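Putative transcriptional regulator, IclR family (Arthrobacter aurescens, PDB 3OBF) probably regulates transcription as a DNA-binding protein of the IclR family, this chain being its C-terminal, GAF-clan domain. Local coordinates at residues 63-68 / 99-104. Numbering follows the deposited sequence. Where two conformers were deposited one is given.
Sequences SVQVFL and LLRLKE
L102 of helix 92-108 packs on Q65 and L68 of helix 62-69, against their backbone and CB atoms. Its CD2 methyl lies against the carbonyl oxygen of Q65, 3.4 Å from that O, and 3.8 Å from CB of Q65. Its CD1 packs on L68, near the end of helix 62-69, 3.9 Å from CB of L68. With CG anti to the carbonyl carbon, L102 sends its two methyls to different residues, CD2 to Q65 and CD1 to L68.

The polar part is one hydrogen bond. R101 NE donates to OE1 of Q65 at 3.0 Å, with a bent N-H...O angle of 146°. The oxygen lies near the guanidinium plane, at its edge. The donor, however, stands above the amide's carbonyl plane, and the two flat groups are 77° apart. Q65 NE2 bonds the carbonyls of L60 and V112, while R101 NH2 bonds V112 O and forms a salt bridge with E116. These bonds probably fix the amide of buried Q65 and the guanidinium of the partly exposed R101.

The axes of the segments 63-68 and 99-104 approach to 9.2 Å and cross at -88°. The contact joins two helices of the IclR C-terminal domain, with helix 62-69 lying between helix 92-108 and the antiparallel sheet, where V66 and F67 touch strand 135-144.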
loop_
_atom_site.group_PDB
_atom_site.type_symbol
_atom_site.label_atom_id
_atom_site.label_comp_id
_atom_site.label_asym_id
_atom_site.label_seq_id
_atom_site.Cartn_x
_atom_site.Cartn_y
_atom_site.Cartn_z
ATOM N N SER A 63 2.372 -0.962 -0.927
ATOM C CA SER A 63 1.506 -0.337 -1.902
ATOM C C SER A 63 1.424 -1.146 -3.207
ATOM O O SER A 63 0.348 -1.319 -3.806
ATOM C CB SER A 63 2.107 1.040 -2.178
ATOM O OG SER A 63 1.299 1.814 -3.004
ATOM N N VAL A 64 2.578 -1.638 -3.634
ATOM C CA VAL A 64 2.718 -2.356 -4.886
ATOM C C VAL A 64 2.053 -3.735 -4.724
ATOM O O VAL A 64 1.328 -4.177 -5.625
ATOM C CB VAL A 64 4.198 -2.462 -5.307
ATOM C CG1 VAL A 64 4.374 -3.427 -6.508
ATOM C CG2 VAL A 64 4.715 -1.072 -5.676
ATOM N N GLN A 65 2.254 -4.373 -3.558
ATOM C CA GLN A 65 1.627 -5.675 -3.272
ATOM C C GLN A 65 0.111 -5.579 -3.389
ATOM O O GLN A 65 -0.528 -6.436 -4.037
ATOM C CB GLN A 65 1.976 -6.178 -1.871
ATOM C CG GLN A 65 3.427 -6.682 -1.696
ATOM C CD GLN A 65 3.730 -7.076 -0.247
ATOM O OE1 GLN A 65 3.117 -8.012 0.304
ATOM N NE2 GLN A 65 4.668 -6.364 0.383
ATOM N N VAL A 66 -0.457 -4.544 -2.760
ATOM C CA VAL A 66 -1.919 -4.326 -2.755
ATOM C C VAL A 66 -2.461 -4.239 -4.196
ATOM O O VAL A 66 -3.415 -4.946 -4.559
ATOM C CB VAL A 66 -2.241 -3.052 -1.969
ATOM C CG1 VAL A 66 -3.661 -2.599 -2.185
ATOM C CG2 VAL A 66 -1.974 -3.290 -0.523
ATOM N N PHE A 67 -1.846 -3.392 -5.020
ATOM C CA PHE A 67 -2.294 -3.292 -6.396
ATOM C C PHE A 67 -2.095 -4.566 -7.226
ATOM O O PHE A 67 -2.941 -4.922 -8.037
ATOM C CB PHE A 67 -1.657 -2.088 -7.105
ATOM C CG PHE A 67 -2.115 -0.785 -6.569
ATOM C CD1 PHE A 67 -3.473 -0.451 -6.577
ATOM C CD2 PHE A 67 -1.201 0.115 -6.037
ATOM C CE1 PHE A 67 -3.924 0.768 -6.064
ATOM C CE2 PHE A 67 -1.650 1.358 -5.524
ATOM C CZ PHE A 67 -3.015 1.682 -5.554
ATOM N N LEU A 68 -0.983 -5.252 -7.052
ATOM C CA LEU A 68 -0.779 -6.478 -7.811
ATOM C C LEU A 68 -1.789 -7.587 -7.425
ATOM O O LEU A 68 -2.095 -8.464 -8.236
ATOM C CB LEU A 68 0.671 -6.934 -7.687
ATOM C CG LEU A 68 1.720 -6.056 -8.396
ATOM C CD1 LEU A 68 3.112 -6.629 -8.184
ATOM C CD2 LEU A 68 1.456 -5.969 -9.870
ATOM N N LEU A 99 3.023 -14.566 -5.142
ATOM C CA LEU A 99 1.596 -14.654 -5.448
ATOM C C LEU A 99 0.767 -15.059 -4.227
ATOM O O LEU A 99 -0.335 -14.538 -4.045
ATOM C CB LEU A 99 1.333 -15.634 -6.611
ATOM C CG LEU A 99 1.673 -15.098 -8.014
ATOM C CD1 LEU A 99 1.627 -16.187 -9.139
ATOM C CD2 LEU A 99 0.796 -13.930 -8.398
ATOM N N LEU A 100 1.290 -15.989 -3.422
ATOM C CA LEU A 100 0.633 -16.405 -2.177
ATOM C C LEU A 100 0.657 -15.259 -1.188
ATOM O O LEU A 100 -0.336 -14.999 -0.505
ATOM C CB LEU A 100 1.314 -17.642 -1.571
ATOM C CG LEU A 100 0.899 -18.190 -0.190
ATOM C CD1 LEU A 100 -0.630 -18.341 -0.013
ATOM C CD2 LEU A 100 1.565 -19.529 0.103
ATOM N N ARG A 101 1.783 -14.550 -1.146
ATOM C CA ARG A 101 1.926 -13.384 -0.282
ATOM C C ARG A 101 0.858 -12.317 -0.615
ATOM O O ARG A 101 0.339 -11.640 0.269
ATOM C CB ARG A 101 3.345 -12.843 -0.393
ATOM C CG ARG A 101 3.779 -11.978 0.743
ATOM C CD ARG A 101 4.918 -11.061 0.290
ATOM N NE ARG A 101 5.164 -10.006 1.278
ATOM C CZ ARG A 101 6.222 -9.937 2.085
ATOM N NH1 ARG A 101 7.173 -10.863 2.035
ATOM N NH2 ARG A 101 6.326 -8.927 2.933
ATOM N N LEU A 102 0.516 -12.206 -1.892
ATOM C CA LEU A 102 -0.554 -11.332 -2.345
ATOM C C LEU A 102 -1.914 -11.772 -1.778
ATOM O O LEU A 102 -2.620 -10.979 -1.142
ATOM C CB LEU A 102 -0.577 -11.239 -3.887
ATOM C CG LEU A 102 0.660 -10.649 -4.579
ATOM C CD1 LEU A 102 0.350 -10.394 -6.022
ATOM C CD2 LEU A 102 1.180 -9.351 -3.878
ATOM N N LYS A 103 -2.253 -13.040 -1.963
ATOM C CA LYS A 103 -3.524 -13.561 -1.456
ATOM C C LYS A 103 -3.618 -13.409 0.061
ATOM O O LYS A 103 -4.676 -13.055 0.579
ATOM C CB LYS A 103 -3.743 -15.027 -1.861
ATOM C CG LYS A 103 -4.294 -15.215 -3.296
ATOM C CD LYS A 103 -4.187 -16.694 -3.734
ATOM C CE LYS A 103 -4.230 -16.822 -5.247
ATOM N NZ LYS A 103 -3.223 -17.813 -5.685
ATOM N N GLU A 104 -2.516 -13.658 0.767
ATOM C CA GLU A 104 -2.518 -13.523 2.223
ATOM C C GLU A 104 -2.799 -12.091 2.660
ATOM O O GLU A 104 -3.433 -11.857 3.686
ATOM C CB GLU A 104 -1.222 -14.057 2.826
ATOM C CG GLU A 104 -1.140 -15.602 2.686
ATOM C CD GLU A 104 0.117 -16.205 3.277
ATOM O OE1 GLU A 104 1.174 -15.532 3.262
ATOM O OE2 GLU A 104 0.042 -17.357 3.770
#